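Local structure of putative metal-dependent phosphoesterase (Bifidobacterium adolescentis, 3O0F) at residues W15-H20 against P69-E75; T52-W56 against Q91-S95; Q36-L42 against L271-L275; G197-H203 against G226-E231. The protein hydrolyses phosphate esters at a cluster of iron and zinc ions, binds AMP, and may, as its family suggests, act as a 5'-3' exonuclease. All blocks are in the same frame, centred on the assembly; numbering follows the deposited sequence.

Contact 1 (W15-H20 against P69-E75); sequences WDIHCH and PLLLGTE. With FE (Fe (III) ion), chain E; FE (Fe (III) ion), chain D.
W15 lays the outer corner of its indole against the ring of P69, with CH2 3.3 Å from P69 CB and the two side chains crossing at about a right angle. The rim of the six-membered ring also meets the backbone between L70 and L71, CZ3 lying 3.8 Å from L71 N, so a broad flat residue suits this end. Replacing the indole by an alanine is likely to leave P69 CB and the L70-L71 backbone without a partner and to open a gap beside helix 278-287. Further along, I17 CG2 touches L71 CD2 at 3.7 Å, branched aliphatic chains filling the space over A46 of the intervening strand 44-47.

At the other end the chemistry changes. H18 NE2 and E75 OE1 bind the same Fe(III) ion, both at 2.2 Å, and H20 NE2 joins them at 2.3 Å. H18 ND1 is hydrogen-bonded to E231, which holds the ring in its orientation. E75 has CG anti to the backbone N (chi1 180°) and an extended chain, and its OE2 binds the second iron. The H18 ring stands steeply to the bridging carboxylate, the planes 77° apart. D261 joins the first iron and H86 and H203 the second, the His-x-His and bridging glutamate being characteristic of the PHP-family metal site.

Contact 2 (T52-W56 against Q91-S95); sequences TTAGW and QYDPS
A methyl pressed close to a phenol oxygen is the striking feature here: T53 CG2 lies only 3.1 Å from Y92 OH. The same methyl also sits over the centre of one face of the W56 ring, 3.6 Å above its plane. With chi1 of 60° at T53, CG2 stands anti to the carbonyl carbon, and this carries the methyl over the indole. The T53-W56 type I turn, begun by an ST turn in which T52 OG1 accepts from A54 N, brings the two side chains together.

W56 in turn reaches Y92, its CH2 standing 3.8 Å above the tyrosine ring and offset toward the rim. The planes meet obliquely at 55°. A further edge contact takes CH2 to Y92 O, in the plane of the indole, while W56 CZ3 touches P94 CB at 3.7 Å. P94 is a compact, rigid partner for this end of the indole, and an Asx turn from D93 to S95 shapes the backbone around it.

The polar ends of both aromatics look elsewhere, W56 NE1 to G73 O and Y92 OH to T74 OG1. The contact itself therefore rests on shape and dispersion, with the hydrogen bonds to strand 70-80 holding the ends of both aromatics in place.

Contact 3 (Q36-L42 against L271-L275); sequences QARKLGL and LGENL. With EDO (1,2-ethanediol), chain G.
L271 CD2 lies against the last turn of helix 30-39, 3.6 Å from Q36 CB and equally near A37 N. The small side chain of A37 is consistent with so close an approach to the helix backbone. L40 CD1, one turn on, reaches L271 CB at 3.8 Å, the two side chains crossing obliquely. L271 can reach into this groove because its CG stands opposite the backbone N (chi1 -175°), which carries the branch toward the helix. Further along the loop, L42 CD2 touches L275 CD2 at 3.7 Å and also packs on G272 CA.

The way the helix stops brings L42 round to the loop beside L40. A Schellman motif closes it at G41, whose positive phi is easily adopted by a residue without a side chain. L42 N bonds to A37 O and G41 N to R38 O, and the chain leaves the helix at G41. The surface so made joins the helix end to the loop between strand 255-258 and helix 278-287.

G272 also has positive phi (82°), and a beta carbon there would press on the preceding carbonyl and on L42 CD2. Its N is bonded to D16 OD2, tying the loop to strand 15-19. At the outer edge an ethanediol, probably from the crystallisation liquor, bridges the segments: L271 N donates to its O1 at 2.8 Å, nearly straight at 173°, and its O2 donates to Q36 OE1. W262 NE1 bonds to the same diol. Beyond this E273 makes a salt bridge with R235.

Contact 4 (G197-H203 against G226-E231); sequences GVVVAAH and GLDGLE. With FE (Fe (III) ion), chain D.
Backbone bonds join V199, A201 and their partners on 226-231 in parallel register, V200 facing G229 and A201 facing L230. A201 N donates to G229 O at 2.9 Å, and E231 N to A201 O at 3.0 Å. At the start V199 O accepts from D228 N at 2.8 Å and, more weakly, from G229 N. G229 leaves space where a beta carbon would lie tight against V200 CG2.

Carboxylates extend the ladder at both ends. D228 OD2 accepts from V199 N at 2.9 Å, on its anti side and 30° out of the carboxylate plane, while K193 and R287 pair with this acid. E231, its chain extended, uses the anti lone pair of OE1 for H203 N at 2.7 Å, and its OE2 is bonded to H18 ND1. A valine in place of E231 would probably leave the H203 amide and H18 ND1 without their acceptor, and the H18 imidazole, still bound to its iron, freer to rotate about that bond.

Apolar contacts fill the remainder. L227 CD1 lies 4.2 Å from V199 CG2, and L230 CD2 touches A201 CB at 3.9 Å, small A201 leaving space for both leucines.

Metal binding completes the list: H203 NE2 holds an Fe(III) ion, with A202 CB over one face of its ring. E231 is thus a second-shell residue for ligands of both irons. The whole is a beta-alpha-beta unit, the strands connected by helix 216-225, with the metal site at their C-terminal ends, as in PHP-domain barrels.

Contact 1 lies between the others and touches each. T74 of its second segment joins it to contact 2, T74 OG1 lying 2.6 Å from Y92 OH and 2.8 Å from T52 O. D16 OD2 meets G272 N at 2.9 Å in contact 3, while H18 ND1 and E231 OE2, 2.6 Å apart, reach contact 4. Contacts 1 and 4 also share an iron and water 1. Contact 3 is remote from the metals: the side chain of L271 is about 12 Å from a bound iron, and the nearest atoms of contacts 2 and 3 are about 13 Å apart. The side chain of T52 is about 10 Å from the zinc, whose ligands D25 and H263 also line the AMP pocket.

Contact 1 (W15-H20 against P69-E75)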
loop_
_atom_site.group_PDB
_atom_site.type_symbol
_atom_site.label_atom_id
_atom_site.label_comp_id
_atom_site.label_asym_id
_atom_site.label_seq_id
_atom_site.Cartn_x
_atom_site.Cartn_y
_atom_site.Cartn_z
ATOM N N TRP A 15 -5.375 -11.497 -10.557
ATOM C CA TRP A 15 -4.976 -11.431 -9.169
ATOM C C TRP A 15 -5.245 -10.020 -8.665
ATOM O O TRP A 15 -4.980 -9.071 -9.388
ATOM C CB TRP A 15 -3.475 -11.679 -9.065
ATOM C CG TRP A 15 -3.003 -13.039 -9.374
ATOM C CD1 TRP A 15 -3.225 -13.785 -10.515
ATOM C CD2 TRP A 15 -2.123 -13.808 -8.559
ATOM N NE1 TRP A 15 -2.543 -14.990 -10.420
ATOM C CE2 TRP A 15 -1.886 -15.033 -9.222
ATOM C CE3 TRP A 15 -1.526 -13.583 -7.312
ATOM C CZ2 TRP A 15 -1.058 -16.014 -8.692
ATOM C CZ3 TRP A 15 -0.712 -14.560 -6.784
ATOM C CH2 TRP A 15 -0.492 -15.755 -7.456
ATOM N N ASP A 16 -5.669 -9.868 -7.411
ATOM C CA ASP A 16 -5.718 -8.545 -6.799
ATOM C C ASP A 16 -4.436 -8.383 -5.964
ATOM O O ASP A 16 -4.305 -9.008 -4.902
ATOM C CB ASP A 16 -6.960 -8.404 -5.915
ATOM C CG ASP A 16 -7.124 -6.996 -5.351
ATOM O OD1 ASP A 16 -6.199 -6.192 -5.461
ATOM O OD2 ASP A 16 -8.203 -6.664 -4.835
ATOM N N ILE A 17 -3.481 -7.577 -6.434
ATOM C CA ILE A 17 -2.170 -7.555 -5.755
ATOM C C ILE A 17 -1.953 -6.351 -4.830
ATOM O O ILE A 17 -0.834 -6.053 -4.439
ATOM C CB ILE A 17 -0.983 -7.745 -6.746
ATOM C CG1 ILE A 17 -0.762 -6.522 -7.617
ATOM C CG2 ILE A 17 -1.185 -8.992 -7.584
ATOM C CD1 ILE A 17 0.414 -6.682 -8.532
ATOM N N HIS A 18 -3.038 -5.655 -4.497
ATOM C CA HIS A 18 -2.971 -4.455 -3.669
ATOM C C HIS A 18 -4.037 -4.493 -2.552
ATOM O O HIS A 18 -5.101 -3.888 -2.692
ATOM C CB HIS A 18 -3.195 -3.258 -4.569
ATOM C CG HIS A 18 -2.754 -1.961 -3.982
ATOM N ND1 HIS A 18 -2.485 -0.847 -4.766
ATOM C CD2 HIS A 18 -2.573 -1.578 -2.693
ATOM C CE1 HIS A 18 -2.123 0.150 -3.974
ATOM N NE2 HIS A 18 -2.171 -0.269 -2.718
ATOM N N CYS A 19 -3.748 -5.204 -1.466
ATOM C CA CYS A 19 -4.730 -5.449 -0.390
ATOM C C CYS A 19 -4.060 -5.217 0.968
ATOM O O CYS A 19 -2.931 -5.673 1.184
ATOM C CB CYS A 19 -5.286 -6.865 -0.452
ATOM S SG CYS A 19 -5.940 -7.337 -2.058
ATOM N N HIS A 20 -4.745 -4.463 1.841
ATOM C CA HIS A 20 -4.281 -4.118 3.182
ATOM C C HIS A 20 -5.071 -4.857 4.274
ATOM O O HIS A 20 -6.248 -5.161 4.087
ATOM C CB HIS A 20 -4.418 -2.612 3.379
ATOM C CG HIS A 20 -3.569 -1.815 2.450
ATOM N ND1 HIS A 20 -2.345 -1.328 2.801
ATOM C CD2 HIS A 20 -3.767 -1.438 1.163
ATOM C CE1 HIS A 20 -1.810 -0.691 1.777
ATOM N NE2 HIS A 20 -2.645 -0.756 0.768
ATOM N N PRO A 69 -3.138 -19.196 -4.363
ATOM C CA PRO A 69 -1.832 -18.600 -4.619
ATOM C C PRO A 69 -1.743 -17.197 -4.042
ATOM O O PRO A 69 -2.686 -16.401 -4.175
ATOM C CB PRO A 69 -1.776 -18.530 -6.151
ATOM C CG PRO A 69 -2.729 -19.561 -6.619
ATOM C CD PRO A 69 -3.791 -19.646 -5.602
ATOM N N LEU A 70 -0.572 -16.874 -3.512
ATOM C CA LEU A 70 -0.318 -15.624 -2.802
ATOM C C LEU A 70 0.961 -14.947 -3.272
ATOM O O LEU A 70 1.991 -15.600 -3.399
ATOM C CB LEU A 70 -0.162 -15.961 -1.343
ATOM C CG LEU A 70 0.200 -14.837 -0.394
ATOM C CD1 LEU A 70 -1.028 -13.944 -0.270
ATOM C CD2 LEU A 70 0.596 -15.404 0.940
ATOM N N LEU A 71 0.923 -13.630 -3.478
ATOM C CA LEU A 71 2.138 -12.829 -3.651
ATOM C C LEU A 71 2.428 -12.089 -2.350
ATOM O O LEU A 71 1.508 -11.562 -1.684
ATOM C CB LEU A 71 1.927 -11.862 -4.851
ATOM C CG LEU A 71 2.909 -11.442 -5.917
ATOM C CD1 LEU A 71 3.511 -12.649 -6.617
ATOM C CD2 LEU A 71 2.187 -10.482 -6.925
ATOM N N LEU A 72 3.687 -12.096 -1.931
ATOM C CA LEU A 72 4.097 -11.423 -0.720
ATOM C C LEU A 72 4.590 -10.016 -1.063
ATOM O O LEU A 72 5.506 -9.853 -1.863
ATOM C CB LEU A 72 5.160 -12.210 0.056
ATOM C CG LEU A 72 4.624 -13.529 0.687
ATOM C CD1 LEU A 72 5.718 -14.424 1.253
ATOM C CD2 LEU A 72 3.510 -13.258 1.733
ATOM N N GLY A 73 3.953 -9.002 -0.473
ATOM C CA GLY A 73 4.244 -7.636 -0.846
ATOM C C GLY A 73 4.161 -6.633 0.285
ATOM O O GLY A 73 3.791 -6.944 1.413
ATOM N N THR A 74 4.539 -5.409 -0.031
ATOM C CA THR A 74 4.564 -4.318 0.959
ATOM C C THR A 74 4.313 -3.028 0.194
ATOM O O THR A 74 4.823 -2.866 -0.912
ATOM C CB THR A 74 5.925 -4.201 1.630
ATOM O OG1 THR A 74 6.202 -5.361 2.403
ATOM C CG2 THR A 74 5.985 -2.943 2.541
ATOM N N GLU A 75 3.549 -2.095 0.751
ATOM C CA GLU A 75 3.410 -0.780 0.126
ATOM C C GLU A 75 4.325 0.174 0.898
ATOM O O GLU A 75 4.165 0.406 2.094
ATOM C CB GLU A 75 1.953 -0.284 0.129
ATOM C CG GLU A 75 1.860 1.058 -0.513
ATOM C CD GLU A 75 0.436 1.520 -0.827
ATOM O OE1 GLU A 75 -0.477 0.906 -0.352
ATOM O OE2 GLU A 75 0.263 2.453 -1.640
HETATM FE FE FE E . -2.570 0.861 -0.863
HETATM FE FE FE D . -1.258 3.975 -1.597
HETATM O O HOH W 1 -2.563 2.535 -2.100
#

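Contact 2 (T52-W56 against Q91-S95)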
loop_
_atom_site.group_PDB
_atom_site.type_symbol
_atom_site.label_atom_id
_atom_site.label_comp_id
_atom_site.label_asym_id
_atom_site.label_seq_id
_atom_site.Cartn_x
_atom_site.Cartn_y
_atom_site.Cartn_z
ATOM N N THR A 52 5.875 -2.762 6.048
ATOM C CA THR A 52 5.965 -3.947 6.893
ATOM C C THR A 52 5.839 -5.253 6.103
ATOM O O THR A 52 5.226 -5.302 5.018
ATOM C CB THR A 52 4.852 -3.939 7.988
ATOM O OG1 THR A 52 5.121 -4.950 8.976
ATOM C CG2 THR A 52 3.434 -4.156 7.357
ATOM N N THR A 53 6.383 -6.318 6.701
ATOM C CA THR A 53 6.100 -7.710 6.294
ATOM C C THR A 53 5.442 -8.487 7.427
ATOM O O THR A 53 5.434 -9.722 7.423
ATOM C CB THR A 53 7.421 -8.435 5.929
ATOM O OG1 THR A 53 8.287 -8.433 7.082
ATOM C CG2 THR A 53 8.096 -7.714 4.793
ATOM N N ALA A 54 4.865 -7.790 8.406
ATOM C CA ALA A 54 4.420 -8.469 9.652
ATOM C C ALA A 54 3.301 -9.501 9.433
ATOM O O ALA A 54 3.199 -10.490 10.173
ATOM C CB ALA A 54 4.023 -7.416 10.737
ATOM N N GLY A 55 2.458 -9.292 8.417
ATOM C CA GLY A 55 1.422 -10.255 8.071
ATOM C C GLY A 55 1.793 -11.352 7.088
ATOM O O GLY A 55 0.953 -12.146 6.698
ATOM N N TRP A 56 3.050 -11.408 6.656
ATOM C CA TRP A 56 3.480 -12.421 5.693
ATOM C C TRP A 56 3.298 -13.877 6.144
ATOM O O TRP A 56 2.748 -14.674 5.418
ATOM C CB TRP A 56 4.951 -12.170 5.295
ATOM C CG TRP A 56 5.137 -11.069 4.310
ATOM C CD1 TRP A 56 4.308 -9.982 4.082
ATOM C CD2 TRP A 56 6.252 -10.902 3.438
ATOM N NE1 TRP A 56 4.798 -9.236 3.069
ATOM C CE2 TRP A 56 6.009 -9.760 2.669
ATOM C CE3 TRP A 56 7.419 -11.634 3.211
ATOM C CZ2 TRP A 56 6.911 -9.312 1.704
ATOM C CZ3 TRP A 56 8.288 -11.216 2.234
ATOM C CH2 TRP A 56 8.038 -10.067 1.493
ATOM N N GLN A 91 7.849 -9.878 -3.484
ATOM C CA GLN A 91 8.745 -11.039 -3.601
ATOM C C GLN A 91 10.203 -10.694 -3.393
ATOM O O GLN A 91 11.067 -11.031 -4.210
ATOM C CB GLN A 91 8.511 -11.753 -4.949
ATOM C CG GLN A 91 7.050 -12.300 -5.084
ATOM C CD GLN A 91 6.747 -13.448 -4.127
ATOM O OE1 GLN A 91 5.828 -13.362 -3.308
ATOM N NE2 GLN A 91 7.513 -14.544 -4.241
ATOM N N TYR A 92 10.478 -10.013 -2.292
ATOM C CA TYR A 92 11.856 -9.670 -1.906
ATOM C C TYR A 92 12.227 -10.424 -0.641
ATOM O O TYR A 92 11.348 -10.929 0.066
ATOM C CB TYR A 92 12.009 -8.170 -1.714
ATOM C CG TYR A 92 11.136 -7.600 -0.659
ATOM C CD1 TYR A 92 11.556 -7.535 0.652
ATOM C CD2 TYR A 92 9.876 -7.115 -0.973
ATOM C CE1 TYR A 92 10.760 -6.999 1.628
ATOM C CE2 TYR A 92 9.049 -6.585 -0.000
ATOM C CZ TYR A 92 9.493 -6.517 1.288
ATOM O OH TYR A 92 8.673 -5.995 2.244
ATOM N N ASP A 93 13.518 -10.499 -0.341
ATOM C CA ASP A 93 13.980 -11.164 0.889
ATOM C C ASP A 93 13.599 -10.382 2.144
ATOM O O ASP A 93 14.130 -9.306 2.394
ATOM C CB ASP A 93 15.485 -11.388 0.824
ATOM C CG ASP A 93 16.076 -11.900 2.120
ATOM O OD1 ASP A 93 15.317 -12.268 3.075
ATOM O OD2 ASP A 93 17.334 -11.862 2.184
ATOM N N PRO A 94 12.670 -10.910 2.951
ATOM C CA PRO A 94 12.212 -10.112 4.109
ATOM C C PRO A 94 13.268 -9.882 5.193
ATOM O O PRO A 94 13.149 -8.957 5.970
ATOM C CB PRO A 94 11.029 -10.920 4.643
ATOM C CG PRO A 94 11.333 -12.319 4.285
ATOM C CD PRO A 94 12.027 -12.240 2.924
ATOM N N SER A 95 14.303 -10.696 5.218
ATOM C CA SER A 95 15.377 -10.531 6.188
ATOM C C SER A 95 16.472 -9.572 5.692
ATOM O O SER A 95 17.418 -9.316 6.403
ATOM C CB SER A 95 15.985 -11.909 6.498
ATOM O OG SER A 95 16.716 -12.328 5.353
#

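Contact 3 (Q36-L42 against L271-L275)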
loop_
_atom_site.group_PDB
_atom_site.type_symbol
_atom_site.label_atom_id
_atom_site.label_comp_id
_atom_site.label_asym_id
_atom_site.label_seq_id
_atom_site.Cartn_x
_atom_site.Cartn_y
_atom_site.Cartn_z
ATOM N N GLN A 36 -11.725 -14.692 1.369
ATOM C CA GLN A 36 -12.614 -13.886 0.525
ATOM C C GLN A 36 -12.140 -13.820 -0.933
ATOM O O GLN A 36 -12.953 -13.952 -1.840
ATOM C CB GLN A 36 -12.802 -12.495 1.095
ATOM C CG GLN A 36 -13.605 -12.515 2.429
ATOM C CD GLN A 36 -13.916 -11.089 2.932
ATOM O OE1 GLN A 36 -13.387 -10.112 2.414
ATOM N NE2 GLN A 36 -14.802 -10.980 3.931
ATOM N N ALA A 37 -10.842 -13.658 -1.148
ATOM C CA ALA A 37 -10.300 -13.621 -2.496
ATOM C C ALA A 37 -10.634 -14.911 -3.262
ATOM O O ALA A 37 -11.005 -14.857 -4.426
ATOM C CB ALA A 37 -8.767 -13.360 -2.479
ATOM N N ARG A 38 -10.508 -16.071 -2.610
ATOM C CA ARG A 38 -10.896 -17.321 -3.239
ATOM C C ARG A 38 -12.367 -17.369 -3.580
ATOM O O ARG A 38 -12.749 -17.720 -4.732
ATOM C CB ARG A 38 -10.522 -18.533 -2.385
ATOM C CG ARG A 38 -10.545 -19.847 -3.225
ATOM C CD ARG A 38 -10.190 -21.087 -2.404
ATOM N NE ARG A 38 -10.805 -22.293 -2.976
ATOM C CZ ARG A 38 -10.412 -22.881 -4.101
ATOM N NH1 ARG A 38 -9.387 -22.399 -4.796
ATOM N NH2 ARG A 38 -11.047 -23.956 -4.542
ATOM N N LYS A 39 -13.197 -17.000 -2.598
ATOM C CA LYS A 39 -14.671 -16.950 -2.769
ATOM C C LYS A 39 -15.124 -16.048 -3.916
ATOM O O LYS A 39 -16.109 -16.324 -4.572
ATOM C CB LYS A 39 -15.361 -16.545 -1.459
ATOM C CG LYS A 39 -15.411 -17.686 -0.471
ATOM C CD LYS A 39 -15.862 -17.195 0.894
ATOM C CE LYS A 39 -15.978 -18.327 1.866
ATOM N NZ LYS A 39 -16.657 -17.871 3.146
ATOM N N LEU A 40 -14.356 -15.023 -4.217
ATOM C CA LEU A 40 -14.702 -14.088 -5.291
ATOM C C LEU A 40 -14.184 -14.571 -6.639
ATOM O O LEU A 40 -14.348 -13.902 -7.625
ATOM C CB LEU A 40 -14.132 -12.715 -4.982
ATOM C CG LEU A 40 -14.750 -12.037 -3.775
ATOM C CD1 LEU A 40 -14.096 -10.682 -3.488
ATOM C CD2 LEU A 40 -16.236 -11.860 -3.964
ATOM N N GLY A 41 -13.542 -15.738 -6.669
ATOM C CA GLY A 41 -13.088 -16.324 -7.926
ATOM C C GLY A 41 -11.790 -15.733 -8.447
ATOM O O GLY A 41 -11.499 -15.870 -9.618
ATOM N N LEU A 42 -11.028 -15.064 -7.580
ATOM C CA LEU A 42 -9.728 -14.503 -7.953
ATOM C C LEU A 42 -8.742 -15.644 -8.148
ATOM O O LEU A 42 -8.873 -16.680 -7.516
ATOM C CB LEU A 42 -9.212 -13.525 -6.890
ATOM C CG LEU A 42 -10.123 -12.315 -6.559
ATOM C CD1 LEU A 42 -9.388 -11.355 -5.631
ATOM C CD2 LEU A 42 -10.626 -11.639 -7.835
ATOM N N LEU A 271 -12.854 -5.775 -2.861
ATOM C CA LEU A 271 -11.817 -6.753 -3.083
ATOM C C LEU A 271 -12.033 -7.224 -4.485
ATOM O O LEU A 271 -13.167 -7.497 -4.872
ATOM C CB LEU A 271 -11.919 -7.941 -2.117
ATOM C CG LEU A 271 -10.820 -9.025 -2.130
ATOM C CD1 LEU A 271 -9.445 -8.434 -1.919
ATOM C CD2 LEU A 271 -11.147 -10.049 -0.994
ATOM N N GLY A 272 -10.974 -7.233 -5.268
ATOM C CA GLY A 272 -11.080 -7.702 -6.634
ATOM C C GLY A 272 -11.590 -6.737 -7.665
ATOM O O GLY A 272 -11.727 -7.121 -8.824
ATOM N N GLU A 273 -11.842 -5.485 -7.302
ATOM C CA GLU A 273 -12.445 -4.531 -8.260
ATOM C C GLU A 273 -11.514 -4.163 -9.414
ATOM O O GLU A 273 -11.974 -3.679 -10.431
ATOM C CB GLU A 273 -12.885 -3.233 -7.564
ATOM C CG GLU A 273 -11.774 -2.273 -7.186
ATOM C CD GLU A 273 -12.268 -1.010 -6.417
ATOM O OE1 GLU A 273 -13.436 -0.986 -5.946
ATOM O OE2 GLU A 273 -11.456 -0.068 -6.231
ATOM N N ASN A 274 -10.205 -4.299 -9.216
ATOM C CA ASN A 274 -9.236 -4.193 -10.317
ATOM C C ASN A 274 -8.189 -5.259 -10.106
ATOM O O ASN A 274 -7.908 -5.678 -8.951
ATOM C CB ASN A 274 -8.547 -2.792 -10.389
ATOM C CG ASN A 274 -9.399 -1.748 -11.070
ATOM O OD1 ASN A 274 -9.806 -0.742 -10.438
ATOM N ND2 ASN A 274 -9.681 -1.955 -12.364
ATOM N N LEU A 275 -7.603 -5.695 -11.213
ATOM C CA LEU A 275 -6.839 -6.935 -11.214
ATOM C C LEU A 275 -5.549 -6.845 -12.068
ATOM O O LEU A 275 -5.462 -6.031 -12.997
ATOM C CB LEU A 275 -7.722 -8.065 -11.738
ATOM C CG LEU A 275 -8.939 -8.484 -10.881
ATOM C CD1 LEU A 275 -9.846 -9.454 -11.652
ATOM C CD2 LEU A 275 -8.542 -9.084 -9.522
HETATM C C1 EDO G . -14.950 -7.401 -0.290
HETATM O O1 EDO G . -14.646 -6.014 -0.659
HETATM C C2 EDO G . -15.580 -7.563 1.094
HETATM O O2 EDO G . -14.613 -7.422 2.170
#

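Contact 4 (G197-H203 against G226-E231)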
loop_
_atom_site.group_PDB
_atom_site.type_symbol
_atom_site.label_atom_id
_atom_site.label_comp_id
_atom_site.label_asym_id
_atom_site.label_seq_id
_atom_site.Cartn_x
_atom_site.Cartn_y
_atom_site.Cartn_z
ATOM N N GLY A 197 13.733 -7.962 -4.989
ATOM C CA GLY A 197 12.307 -7.820 -5.258
ATOM C C GLY A 197 11.930 -7.119 -6.554
ATOM O O GLY A 197 12.771 -6.700 -7.355
ATOM N N VAL A 198 10.629 -6.900 -6.688
ATOM C CA VAL A 198 10.017 -6.300 -7.849
ATOM C C VAL A 198 9.302 -5.080 -7.316
ATOM O O VAL A 198 8.529 -5.142 -6.348
ATOM C CB VAL A 198 9.041 -7.294 -8.548
ATOM C CG1 VAL A 198 8.291 -6.657 -9.776
ATOM C CG2 VAL A 198 9.811 -8.545 -8.945
ATOM N N VAL A 199 9.528 -3.961 -7.977
ATOM C CA VAL A 199 9.003 -2.681 -7.507
ATOM C C VAL A 199 8.099 -2.011 -8.554
ATOM O O VAL A 199 8.437 -1.891 -9.742
ATOM C CB VAL A 199 10.160 -1.730 -6.973
ATOM C CG1 VAL A 199 11.167 -1.446 -8.037
ATOM C CG2 VAL A 199 9.554 -0.445 -6.413
ATOM N N VAL A 200 6.940 -1.556 -8.097
ATOM C CA VAL A 200 5.886 -0.999 -8.981
ATOM C C VAL A 200 5.426 0.342 -8.375
ATOM O O VAL A 200 5.209 0.399 -7.190
ATOM C CB VAL A 200 4.699 -2.006 -9.065
ATOM C CG1 VAL A 200 3.454 -1.384 -9.779
ATOM C CG2 VAL A 200 5.151 -3.353 -9.700
ATOM N N ALA A 201 5.293 1.405 -9.175
ATOM C CA ALA A 201 4.755 2.682 -8.688
ATOM C C ALA A 201 3.207 2.530 -8.552
ATOM O O ALA A 201 2.526 2.168 -9.505
ATOM C CB ALA A 201 5.134 3.850 -9.672
ATOM N N ALA A 202 2.698 2.739 -7.336
ATOM C CA ALA A 202 1.261 2.594 -7.003
ATOM C C ALA A 202 0.453 3.860 -7.395
ATOM O O ALA A 202 0.953 4.969 -7.272
ATOM C CB ALA A 202 1.079 2.323 -5.502
ATOM N N HIS A 203 -0.755 3.643 -7.912
ATOM C CA HIS A 203 -1.752 4.675 -8.332
ATOM C C HIS A 203 -1.090 6.018 -8.739
ATOM O O HIS A 203 -1.343 7.069 -8.134
ATOM C CB HIS A 203 -2.796 4.867 -7.195
ATOM C CG HIS A 203 -2.189 4.976 -5.823
ATOM N ND1 HIS A 203 -1.428 6.064 -5.427
ATOM C CD2 HIS A 203 -2.222 4.138 -4.755
ATOM C CE1 HIS A 203 -1.010 5.887 -4.182
ATOM N NE2 HIS A 203 -1.471 4.723 -3.754
ATOM N N GLY A 226 15.802 1.200 -11.752
ATOM C CA GLY A 226 15.314 -0.202 -11.714
ATOM C C GLY A 226 13.801 -0.439 -11.516
ATOM O O GLY A 226 13.397 -1.550 -11.233
ATOM N N LEU A 227 12.946 0.578 -11.678
ATOM C CA LEU A 227 11.480 0.394 -11.538
ATOM C C LEU A 227 10.978 -0.687 -12.472
ATOM O O LEU A 227 11.246 -0.665 -13.670
ATOM C CB LEU A 227 10.712 1.708 -11.772
ATOM C CG LEU A 227 9.193 1.645 -11.581
ATOM C CD1 LEU A 227 8.822 1.550 -10.072
ATOM C CD2 LEU A 227 8.528 2.901 -12.218
ATOM N N ASP A 228 10.234 -1.652 -11.940
ATOM C CA ASP A 228 9.763 -2.749 -12.773
ATOM C C ASP A 228 8.428 -2.453 -13.451
ATOM O O ASP A 228 8.137 -3.006 -14.507
ATOM C CB ASP A 228 9.620 -4.008 -11.937
ATOM C CG ASP A 228 10.943 -4.521 -11.429
ATOM O OD1 ASP A 228 11.591 -5.243 -12.202
ATOM O OD2 ASP A 228 11.299 -4.228 -10.249
ATOM N N GLY A 229 7.569 -1.660 -12.801
ATOM C CA GLY A 229 6.186 -1.525 -13.269
ATOM C C GLY A 229 5.397 -0.337 -12.749
ATOM O O GLY A 229 5.841 0.396 -11.878
ATOM N N LEU A 230 4.202 -0.208 -13.303
ATOM C CA LEU A 230 3.218 0.845 -13.012
ATOM C C LEU A 230 1.859 0.205 -12.767
ATOM O O LEU A 230 1.423 -0.640 -13.543
ATOM C CB LEU A 230 3.082 1.745 -14.244
ATOM C CG LEU A 230 4.344 2.519 -14.663
ATOM C CD1 LEU A 230 4.070 3.369 -15.907
ATOM C CD2 LEU A 230 4.841 3.377 -13.508
ATOM N N GLU A 231 1.214 0.599 -11.670
ATOM C CA GLU A 231 -0.128 0.204 -11.356
ATOM C C GLU A 231 -1.050 1.112 -12.145
ATOM O O GLU A 231 -1.104 2.317 -11.880
ATOM C CB GLU A 231 -0.370 0.374 -9.847
ATOM C CG GLU A 231 -1.779 0.081 -9.441
ATOM C CD GLU A 231 -1.964 0.124 -7.936
ATOM O OE1 GLU A 231 -1.710 1.195 -7.333
ATOM O OE2 GLU A 231 -2.368 -0.911 -7.352
HETATM FE FE FE D . -1.258 3.975 -1.597
HETATM O O HOH W 1 -2.563 2.535 -2.100
#